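Local coordinates for protein sulfotransferase (Mus musculus, PDB 5X2B) that probably transfers a sulfo group from the cofactor PAPS to an acceptor substrate, and binds adenosine-3'-5'-diphosphate and calcium, at residues F27-D32 with K101-I106; D33-S38 with R83-H88; G58-S63 with K77-R82. All coordinates share one frame; numbering follows the deposited sequence.

Overall arrangement
Read from the N terminus, the three contacts show how a parallel alpha/beta sheet is assembled by nested closures. Residues 27-32 come first and open the widest loop, which contact 1 closes at residues 101-106, on the way from helix 96-101 into strand 104-109. Inside it, strand 34-37 opens a second loop, closed by contact 2 when strand 82-87 runs alongside. Innermost lies contact 3, where strand 59-61 meets the chain emerging from helix 72-77. The closures nest and none cross. Contact 3 sets strand 59-61 beside strand 82-87, contact 2 sets strand 82-87 beside strand 34-37, and contact 1 ties the approach to strand 34-37 to that of strand 104-109.

Contact 1 (F27-D32 with K101-I106); sequences FDARED and KQCKII
Ala29 and Cys103 form the buried apolar part of this contact: the methyl CB of Ala29 rests against Cys103 SG at 3.6 Å. The sulfur is brought there by its first torsion, which sets SG beside its own backbone N and opposite the carbonyl carbon (chi1 -47°). Cys103 SG also lies 3.8 Å from Arg30 O. Both Ala29 and Cys103 pack on Val98 of helix 96-101 as well, joining the two segments through a common helix.

On the outer side the methylenes of Lys101 lie along the backbone of residues 29-31, with Lys101 CE 3.9 Å from Ala29 O. Its charged end does not pair tightly with Glu31, since Lys101 NZ and Glu31 OE2 stay 5.1 Å apart, and any attraction between them is probably modest.

Water supplies the polar bridges, because the segments share no direct hydrogen bond. One molecule donates to Glu31 O, at a modelled length too short to be trusted, and accepts from Lys104 N at 3.1 Å, meeting backbone on both sides. A second donates to Glu31 OE1 at 2.9 Å and to Lys101 O at 3.0 Å, tying the bent glutamate side chain to the end of the helix. The Arg30 guanidinium finds its partners outside the two segments, donating to Ile79 O and Lys77 O.

Beyond Lys101, Gln102 leaves the helix with positive phi, and the chain then enters strand 104-109. Two connecting segments thus meet where neighbouring inner strands begin, at their N-terminal ends, and lead into adjacent parallel strands of the P-loop-type alpha/beta fold to which the sulfotransferase domain belongs.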
loop_
_atom_site.group_PDB
_atom_site.type_symbol
_atom_site.label_atom_id
_atom_site.label_comp_id
_atom_site.label_asym_id
_atom_site.label_seq_id
_atom_site.Cartn_x
_atom_site.Cartn_y
_atom_site.Cartn_z
ATOM N N PHE F 27 3.750 -17.787 -9.776
ATOM C CA PHE F 27 2.474 -17.787 -9.044
ATOM C C PHE F 27 1.368 -18.202 -9.987
ATOM O O PHE F 27 1.409 -17.881 -11.178
ATOM C CB PHE F 27 2.197 -16.392 -8.469
ATOM C CG PHE F 27 0.826 -16.205 -7.809
ATOM C CD1 PHE F 27 0.542 -16.705 -6.539
ATOM C CD2 PHE F 27 -0.148 -15.431 -8.432
ATOM C CE1 PHE F 27 -0.713 -16.477 -5.953
ATOM C CE2 PHE F 27 -1.399 -15.201 -7.821
ATOM C CZ PHE F 27 -1.667 -15.703 -6.609
ATOM N N ASP F 28 0.418 -18.954 -9.436
ATOM C CA ASP F 28 -0.853 -19.277 -10.079
ATOM C C ASP F 28 -2.052 -18.512 -9.411
ATOM O O ASP F 28 -2.642 -18.911 -8.392
ATOM C CB ASP F 28 -1.058 -20.797 -10.051
ATOM C CG ASP F 28 -0.028 -21.565 -10.928
ATOM O OD1 ASP F 28 1.063 -21.022 -11.250
ATOM O OD2 ASP F 28 -0.322 -22.731 -11.303
ATOM N N ALA F 29 -2.382 -17.375 -9.994
ATOM C CA ALA F 29 -3.449 -16.540 -9.487
ATOM C C ALA F 29 -4.741 -17.234 -9.709
ATOM O O ALA F 29 -4.775 -18.260 -10.362
ATOM C CB ALA F 29 -3.489 -15.283 -10.268
ATOM N N ARG F 30 -5.830 -16.637 -9.245
ATOM C CA ARG F 30 -7.134 -17.204 -9.510
ATOM C C ARG F 30 -8.067 -16.136 -9.953
ATOM O O ARG F 30 -8.105 -15.060 -9.382
ATOM C CB ARG F 30 -7.719 -17.863 -8.264
ATOM C CG ARG F 30 -6.855 -18.931 -7.721
ATOM C CD ARG F 30 -7.297 -19.336 -6.350
ATOM N NE ARG F 30 -6.474 -20.446 -5.949
ATOM C CZ ARG F 30 -6.262 -20.788 -4.702
ATOM N NH1 ARG F 30 -6.860 -20.121 -3.719
ATOM N NH2 ARG F 30 -5.488 -21.812 -4.457
ATOM N N GLU F 31 -8.859 -16.469 -10.956
ATOM C CA GLU F 31 -9.802 -15.543 -11.497
ATOM C C GLU F 31 -10.192 -14.618 -10.424
ATOM O O GLU F 31 -10.297 -13.424 -10.640
ATOM C CB GLU F 31 -11.042 -16.277 -11.945
ATOM C CG GLU F 31 -10.819 -16.963 -13.222
ATOM C CD GLU F 31 -10.641 -15.978 -14.361
ATOM O OE1 GLU F 31 -10.772 -14.750 -14.116
ATOM O OE2 GLU F 31 -10.374 -16.436 -15.496
ATOM N N ASP F 32 -10.417 -15.170 -9.244
ATOM C CA ASP F 32 -11.022 -14.373 -8.206
ATOM C C ASP F 32 -10.010 -13.827 -7.217
ATOM O O ASP F 32 -10.380 -13.096 -6.305
ATOM C CB ASP F 32 -12.035 -15.200 -7.449
ATOM C CG ASP F 32 -11.379 -16.238 -6.560
ATOM O OD1 ASP F 32 -10.132 -16.226 -6.321
ATOM O OD2 ASP F 32 -12.162 -17.075 -6.091
ATOM N N LYS F 101 -4.762 -13.236 -15.823
ATOM C CA LYS F 101 -6.146 -13.487 -15.422
ATOM C C LYS F 101 -6.946 -12.205 -15.083
ATOM O O LYS F 101 -8.135 -12.245 -14.851
ATOM C CB LYS F 101 -6.171 -14.472 -14.256
ATOM C CG LYS F 101 -5.537 -15.793 -14.603
ATOM C CD LYS F 101 -6.181 -16.913 -13.856
ATOM C CE LYS F 101 -5.483 -18.254 -14.151
ATOM N NZ LYS F 101 -5.863 -18.919 -15.450
ATOM N N GLN F 102 -6.280 -11.064 -15.077
ATOM C CA GLN F 102 -6.907 -9.817 -14.742
ATOM C C GLN F 102 -7.611 -9.848 -13.454
ATOM O O GLN F 102 -8.771 -9.427 -13.365
ATOM C CB GLN F 102 -7.945 -9.502 -15.754
ATOM C CG GLN F 102 -7.333 -8.855 -16.913
ATOM C CD GLN F 102 -8.263 -8.814 -18.064
ATOM O OE1 GLN F 102 -9.282 -9.493 -18.061
ATOM N NE2 GLN F 102 -7.929 -8.021 -19.067
ATOM N N CYS F 103 -6.940 -10.396 -12.464
ATOM C CA CYS F 103 -7.481 -10.417 -11.137
ATOM C C CYS F 103 -7.834 -8.986 -10.850
ATOM O O CYS F 103 -7.190 -8.044 -11.335
ATOM C CB CYS F 103 -6.443 -10.963 -10.158
ATOM S SG CYS F 103 -5.637 -12.479 -10.766
ATOM N N LYS F 104 -8.877 -8.814 -10.076
ATOM C CA LYS F 104 -9.210 -7.515 -9.598
ATOM C C LYS F 104 -8.053 -6.933 -8.803
ATOM O O LYS F 104 -7.449 -7.628 -7.979
ATOM C CB LYS F 104 -10.407 -7.622 -8.719
ATOM C CG LYS F 104 -11.612 -7.758 -9.509
ATOM C CD LYS F 104 -12.754 -7.208 -8.756
ATOM C CE LYS F 104 -14.016 -7.802 -9.296
ATOM N NZ LYS F 104 -14.982 -6.744 -9.634
ATOM N N ILE F 105 -7.759 -5.660 -9.061
ATOM C CA ILE F 105 -6.724 -4.918 -8.327
ATOM C C ILE F 105 -7.312 -3.649 -7.750
ATOM O O ILE F 105 -8.000 -2.914 -8.443
ATOM C CB ILE F 105 -5.506 -4.479 -9.193
ATOM C CG1 ILE F 105 -4.947 -5.652 -10.018
ATOM C CG2 ILE F 105 -4.415 -3.867 -8.286
ATOM C CD1 ILE F 105 -3.899 -6.444 -9.353
ATOM N N ILE F 106 -7.062 -3.446 -6.452
ATOM C CA ILE F 106 -7.348 -2.186 -5.783
ATOM C C ILE F 106 -6.010 -1.587 -5.415
ATOM O O ILE F 106 -5.250 -2.173 -4.641
ATOM C CB ILE F 106 -8.210 -2.339 -4.525
ATOM C CG1 ILE F 106 -9.511 -3.046 -4.861
ATOM C CG2 ILE F 106 -8.541 -0.960 -3.988
ATOM C CD1 ILE F 106 -10.280 -3.411 -3.672
HETATM O O HOH W 1 -10.560 -11.303 -9.378
HETATM O O HOH W 2 -10.484 -13.113 -16.477
#

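Contact 2 (D33-S38 with R83-H88)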
loop_
_atom_site.group_PDB
_atom_site.type_symbol
_atom_site.label_atom_id
_atom_site.label_comp_id
_atom_site.label_asym_id
_atom_site.label_seq_id
_atom_site.Cartn_x
_atom_site.Cartn_y
_atom_site.Cartn_z
ATOM N N ASP F 33 -8.749 -14.195 -7.362
ATOM C CA ASP F 33 -7.752 -13.639 -6.482
ATOM C C ASP F 33 -7.997 -12.187 -6.472
ATOM O O ASP F 33 -8.262 -11.597 -7.512
ATOM C CB ASP F 33 -6.365 -13.815 -7.023
ATOM C CG ASP F 33 -5.769 -15.060 -6.609
ATOM O OD1 ASP F 33 -6.227 -15.583 -5.596
ATOM O OD2 ASP F 33 -4.835 -15.503 -7.295
ATOM N N ILE F 34 -7.853 -11.593 -5.304
ATOM C CA ILE F 34 -7.840 -10.130 -5.183
ATOM C C ILE F 34 -6.494 -9.591 -4.647
ATOM O O ILE F 34 -5.895 -10.155 -3.764
ATOM C CB ILE F 34 -8.937 -9.664 -4.238
ATOM C CG1 ILE F 34 -10.283 -10.192 -4.708
ATOM C CG2 ILE F 34 -8.999 -8.112 -4.142
ATOM C CD1 ILE F 34 -11.398 -9.854 -3.749
ATOM N N PHE F 35 -6.033 -8.483 -5.176
ATOM C CA PHE F 35 -4.751 -7.949 -4.770
ATOM C C PHE F 35 -4.935 -6.541 -4.222
ATOM O O PHE F 35 -5.635 -5.740 -4.802
ATOM C CB PHE F 35 -3.822 -7.965 -5.972
ATOM C CG PHE F 35 -3.305 -9.345 -6.317
ATOM C CD1 PHE F 35 -3.975 -10.167 -7.211
ATOM C CD2 PHE F 35 -2.143 -9.808 -5.758
ATOM C CE1 PHE F 35 -3.507 -11.426 -7.530
ATOM C CE2 PHE F 35 -1.667 -11.068 -6.078
ATOM C CZ PHE F 35 -2.370 -11.874 -6.964
ATOM N N LEU F 36 -4.371 -6.239 -3.060
ATOM C CA LEU F 36 -4.554 -4.907 -2.493
ATOM C C LEU F 36 -3.227 -4.279 -2.626
ATOM O O LEU F 36 -2.284 -4.773 -2.065
ATOM C CB LEU F 36 -4.944 -5.002 -1.045
ATOM C CG LEU F 36 -6.129 -5.984 -1.047
ATOM C CD1 LEU F 36 -6.591 -6.466 0.315
ATOM C CD2 LEU F 36 -7.263 -5.304 -1.731
ATOM N N VAL F 37 -3.141 -3.209 -3.384
ATOM C CA VAL F 37 -1.848 -2.670 -3.738
ATOM C C VAL F 37 -1.671 -1.176 -3.337
ATOM O O VAL F 37 -2.605 -0.360 -3.372
ATOM C CB VAL F 37 -1.565 -2.959 -5.228
ATOM C CG1 VAL F 37 -0.123 -2.753 -5.562
ATOM C CG2 VAL F 37 -1.924 -4.378 -5.534
ATOM N N SER F 38 -0.455 -0.871 -2.885
ATOM C CA SER F 38 -0.061 0.454 -2.402
ATOM C C SER F 38 1.475 0.483 -2.298
ATOM O O SER F 38 2.123 -0.542 -2.204
ATOM C CB SER F 38 -0.615 0.713 -1.009
ATOM O OG SER F 38 0.214 0.067 -0.072
ATOM N N ARG F 83 -9.136 -15.287 -2.176
ATOM C CA ARG F 83 -7.911 -14.758 -1.677
ATOM C C ARG F 83 -7.808 -13.272 -1.888
ATOM O O ARG F 83 -7.880 -12.812 -3.036
ATOM C CB ARG F 83 -6.794 -15.450 -2.434
ATOM C CG ARG F 83 -6.737 -16.906 -2.174
ATOM C CD ARG F 83 -5.405 -17.454 -2.598
ATOM N NE ARG F 83 -5.183 -17.151 -4.001
ATOM C CZ ARG F 83 -4.366 -17.834 -4.778
ATOM N NH1 ARG F 83 -3.715 -18.860 -4.278
ATOM N NH2 ARG F 83 -4.218 -17.505 -6.051
ATOM N N ALA F 84 -7.628 -12.527 -0.783
ATOM C CA ALA F 84 -7.148 -11.119 -0.815
ATOM C C ALA F 84 -5.651 -11.058 -0.527
ATOM O O ALA F 84 -5.206 -11.394 0.572
ATOM C CB ALA F 84 -7.872 -10.273 0.196
ATOM N N ILE F 85 -4.879 -10.657 -1.528
ATOM C CA ILE F 85 -3.435 -10.756 -1.482
ATOM C C ILE F 85 -2.778 -9.372 -1.406
ATOM O O ILE F 85 -2.893 -8.539 -2.319
ATOM C CB ILE F 85 -2.962 -11.486 -2.688
ATOM C CG1 ILE F 85 -3.707 -12.833 -2.766
ATOM C CG2 ILE F 85 -1.466 -11.612 -2.622
ATOM C CD1 ILE F 85 -3.659 -13.496 -4.138
ATOM N N PRO F 86 -2.140 -9.088 -0.264
ATOM C CA PRO F 86 -1.613 -7.737 -0.171
ATOM C C PRO F 86 -0.224 -7.685 -0.769
ATOM O O PRO F 86 0.425 -8.742 -0.789
ATOM C CB PRO F 86 -1.588 -7.493 1.331
ATOM C CG PRO F 86 -1.563 -8.863 1.952
ATOM C CD PRO F 86 -2.224 -9.761 1.044
ATOM N N THR F 87 0.208 -6.521 -1.268
ATOM C CA THR F 87 1.549 -6.410 -1.876
ATOM C C THR F 87 2.065 -4.958 -2.055
ATOM O O THR F 87 1.273 -4.012 -2.059
ATOM C CB THR F 87 1.569 -7.152 -3.249
ATOM O OG1 THR F 87 2.904 -7.277 -3.707
ATOM C CG2 THR F 87 0.752 -6.402 -4.293
ATOM N N HIS F 88 3.385 -4.774 -2.191
ATOM C CA HIS F 88 3.931 -3.471 -2.590
ATOM C C HIS F 88 4.684 -3.583 -3.939
ATOM O O HIS F 88 5.329 -2.638 -4.375
ATOM C CB HIS F 88 4.843 -2.876 -1.502
ATOM C CG HIS F 88 4.185 -2.692 -0.151
ATOM N ND1 HIS F 88 3.042 -1.958 0.026
ATOM C CD2 HIS F 88 4.553 -3.125 1.075
ATOM C CE1 HIS F 88 2.707 -1.962 1.311
ATOM N NE2 HIS F 88 3.609 -2.653 1.967
#
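Asp33 and Arg83 meet because the first torsion of Asp33 places CG beside its backbone N (chi1 -89°) while the Arg83 chain bends at chi3 (-57°), leaving the two side chains alongside each other. They lie at the start of a pair of neighbouring parallel strands, 34-37 and 82-87, in the central sheet of the P-loop-type fold. Carboxylate and guanidinium are nearly coplanar, 20° apart, in a two-pronged salt bridge: Arg83 NE donates to Asp33 OD1 and Arg83 NH2 to Asp33 OD2. Both bonds are modelled very short and OD2 is less surely placed, so their exact lengths are doubtful. Because Arg83 NH2 also reaches Asp28 O, a leucine in place of Arg83 would probably leave the buried Asp33 carboxylate without this opposite charge and Asp28 O without this donor.

Alternating backbone bonds follow: Ile34 N to Arg83 O, Ile85 N to Ile34 O, Leu36 N to Ile85 O at 2.8 Å, and Thr87 N to Leu36 O. On one face Ile85 CD1 makes a CH-pi contact over the Phe35 ring, 3.9 Å from its centroid, and Val37 CG2 meets Thr87 CG2. Leu36 CD1 touches Ala84 CB on the other face.

The strand then leads towards the bound nucleotide, and Ser38 OG bonds Thr44 OG1. His88 ND1 donates to Ser38 O at 2.8 Å, the oxygen lying in the imidazole plane while the nitrogen stands above the carbonyl plane.

Contact 3 (G58-S63 with K77-R82); sequences GITLTS and KRIPKR
Arg82 and Ile59 lie side by side where two parallel strands come together, strand 59-61 at the edge of the sheet and the start of strand 82-87 next to it. Helix 72-77 lies in the connection between them, a beta-alpha-beta crossover. The Arg82 side chain leaves with CG anti to its backbone N (chi1 -173°) and stays extended as far as NE, which carries it along the isoleucine. Arg82 CB lies 3.4 Å from Gly58 O. Next, Arg82 CG comes within 3.9 Å of Ile59 CG1, and Arg82 CD presses on that same Ile59 CG1 at 3.4 Å. Arg82 NE turns to a partner outside, donating to Asp32 O, and at the tip Arg82 NH1 is 4.2 Å from Ile59 CD1, a loose contact by which the guanidinium passes the end of the isoleucine.

The backbone closes the pair with one bond, Thr60 N to Arg82 O at 2.6 Å; Thr60 and Thr62 then continue the pairing with Ala84.

Nearer helix 72-77, Thr60 and Ile79 reach toward each other tip to tip, Thr60 CG2 lying 3.9 Å from Ile79 CD1. Lys81 crosses Thr60 at about a right angle, Lys81 CB lying 3.6 Å from Thr60 OG1. At the outer end of the pair a water molecule donates to Gly58 O at 3.0 Å and accepts a weak hydrogen bond from Arg82 N.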
loop_
_atom_site.group_PDB
_atom_site.type_symbol
_atom_site.label_atom_id
_atom_site.label_comp_id
_atom_site.label_asym_id
_atom_site.label_seq_id
_atom_site.Cartn_x
_atom_site.Cartn_y
_atom_site.Cartn_z
ATOM N N GLY F 58 -16.630 -14.144 2.242
ATOM C CA GLY F 58 -15.995 -15.393 1.938
ATOM C C GLY F 58 -14.571 -15.167 1.491
ATOM O O GLY F 58 -14.037 -15.934 0.698
ATOM N N ILE F 59 -13.924 -14.132 2.004
ATOM C CA ILE F 59 -12.567 -13.834 1.544
ATOM C C ILE F 59 -11.462 -14.011 2.590
ATOM O O ILE F 59 -11.467 -13.326 3.612
ATOM C CB ILE F 59 -12.514 -12.418 1.115
ATOM C CG1 ILE F 59 -13.247 -12.278 -0.196
ATOM C CG2 ILE F 59 -11.086 -11.956 0.981
ATOM C CD1 ILE F 59 -13.590 -10.869 -0.431
ATOM N N THR F 60 -10.505 -14.900 2.345
ATOM C CA THR F 60 -9.336 -14.984 3.240
ATOM C C THR F 60 -8.438 -13.792 3.000
ATOM O O THR F 60 -8.270 -13.378 1.845
ATOM C CB THR F 60 -8.499 -16.273 3.009
ATOM O OG1 THR F 60 -9.314 -17.419 3.227
ATOM C CG2 THR F 60 -7.339 -16.353 3.975
ATOM N N LEU F 61 -7.891 -13.198 4.048
ATOM C CA LEU F 61 -6.874 -12.181 3.808
ATOM C C LEU F 61 -5.494 -12.693 4.066
ATOM O O LEU F 61 -5.144 -12.961 5.191
ATOM C CB LEU F 61 -7.046 -10.957 4.666
ATOM C CG LEU F 61 -5.965 -9.977 4.200
ATOM C CD1 LEU F 61 -6.579 -8.919 3.333
ATOM C CD2 LEU F 61 -5.263 -9.354 5.350
ATOM N N THR F 62 -4.666 -12.758 3.043
ATOM C CA THR F 62 -3.411 -13.439 3.214
ATOM C C THR F 62 -2.254 -12.546 3.732
ATOM O O THR F 62 -2.471 -11.539 4.386
ATOM C CB THR F 62 -3.010 -14.091 1.921
ATOM O OG1 THR F 62 -2.471 -13.114 1.034
ATOM C CG2 THR F 62 -4.192 -14.737 1.289
ATOM N N SER F 63 -1.036 -12.983 3.450
ATOM C CA SER F 63 0.191 -12.362 3.909
ATOM C C SER F 63 0.939 -11.860 2.685
ATOM O O SER F 63 0.971 -12.527 1.673
ATOM C CB SER F 63 1.052 -13.433 4.588
ATOM O OG SER F 63 2.361 -13.436 4.043
ATOM N N LYS F 77 -1.461 -21.288 -2.418
ATOM C CA LYS F 77 -2.114 -22.373 -3.124
ATOM C C LYS F 77 -3.066 -23.117 -2.246
ATOM O O LYS F 77 -4.113 -23.554 -2.665
ATOM C CB LYS F 77 -1.060 -23.360 -3.609
ATOM C CG LYS F 77 -1.640 -24.544 -4.346
ATOM C CD LYS F 77 -0.661 -25.114 -5.379
ATOM C CE LYS F 77 -1.407 -25.986 -6.411
ATOM N NZ LYS F 77 -0.569 -26.983 -7.184
ATOM N N ARG F 78 -2.655 -23.279 -1.012
ATOM C CA ARG F 78 -3.409 -24.041 -0.051
ATOM C C ARG F 78 -4.602 -23.270 0.445
ATOM O O ARG F 78 -5.432 -23.794 1.168
ATOM C CB ARG F 78 -2.513 -24.337 1.137
ATOM C CG ARG F 78 -1.527 -25.444 0.905
ATOM C CD ARG F 78 -1.765 -26.560 1.914
ATOM N NE ARG F 78 -2.845 -27.467 1.520
ATOM C CZ ARG F 78 -3.734 -27.990 2.363
ATOM N NH1 ARG F 78 -3.693 -27.684 3.648
ATOM N NH2 ARG F 78 -4.672 -28.818 1.923
ATOM N N ILE F 79 -4.671 -22.003 0.108
ATOM C CA ILE F 79 -5.864 -21.230 0.406
ATOM C C ILE F 79 -6.967 -21.644 -0.542
ATOM O O ILE F 79 -6.923 -21.414 -1.752
ATOM C CB ILE F 79 -5.631 -19.729 0.316
ATOM C CG1 ILE F 79 -4.410 -19.429 1.133
ATOM C CG2 ILE F 79 -6.854 -18.953 0.858
ATOM C CD1 ILE F 79 -4.778 -18.880 2.407
ATOM N N PRO F 80 -7.973 -22.266 0.040
ATOM C CA PRO F 80 -9.163 -22.752 -0.640
ATOM C C PRO F 80 -10.024 -21.589 -1.042
ATOM O O PRO F 80 -10.386 -21.450 -2.220
ATOM C CB PRO F 80 -9.864 -23.514 0.456
ATOM C CG PRO F 80 -9.440 -22.838 1.723
ATOM C CD PRO F 80 -8.054 -22.416 1.506
ATOM N N LYS F 81 -10.329 -20.739 -0.065
ATOM C CA LYS F 81 -11.310 -19.690 -0.277
ATOM C C LYS F 81 -10.751 -18.666 -1.238
ATOM O O LYS F 81 -9.680 -18.841 -1.860
ATOM C CB LYS F 81 -11.688 -18.965 1.023
ATOM C CG LYS F 81 -11.970 -19.868 2.210
ATOM C CD LYS F 81 -13.175 -19.393 3.032
ATOM C CE LYS F 81 -12.790 -18.322 4.027
ATOM N NZ LYS F 81 -13.920 -17.558 4.622
ATOM N N ARG F 82 -11.517 -17.589 -1.326
ATOM C CA ARG F 82 -11.165 -16.432 -2.100
ATOM C C ARG F 82 -10.111 -15.668 -1.386
ATOM O O ARG F 82 -10.210 -15.374 -0.190
ATOM C CB ARG F 82 -12.343 -15.498 -2.251
ATOM C CG ARG F 82 -12.035 -14.363 -3.206
ATOM C CD ARG F 82 -13.201 -13.508 -3.406
ATOM N NE ARG F 82 -12.989 -12.736 -4.607
ATOM C CZ ARG F 82 -13.827 -11.808 -5.032
ATOM N NH1 ARG F 82 -14.934 -11.530 -4.320
ATOM N NH2 ARG F 82 -13.549 -11.155 -6.166
HETATM O O HOH W 3 -14.837 -18.239 -1.022
#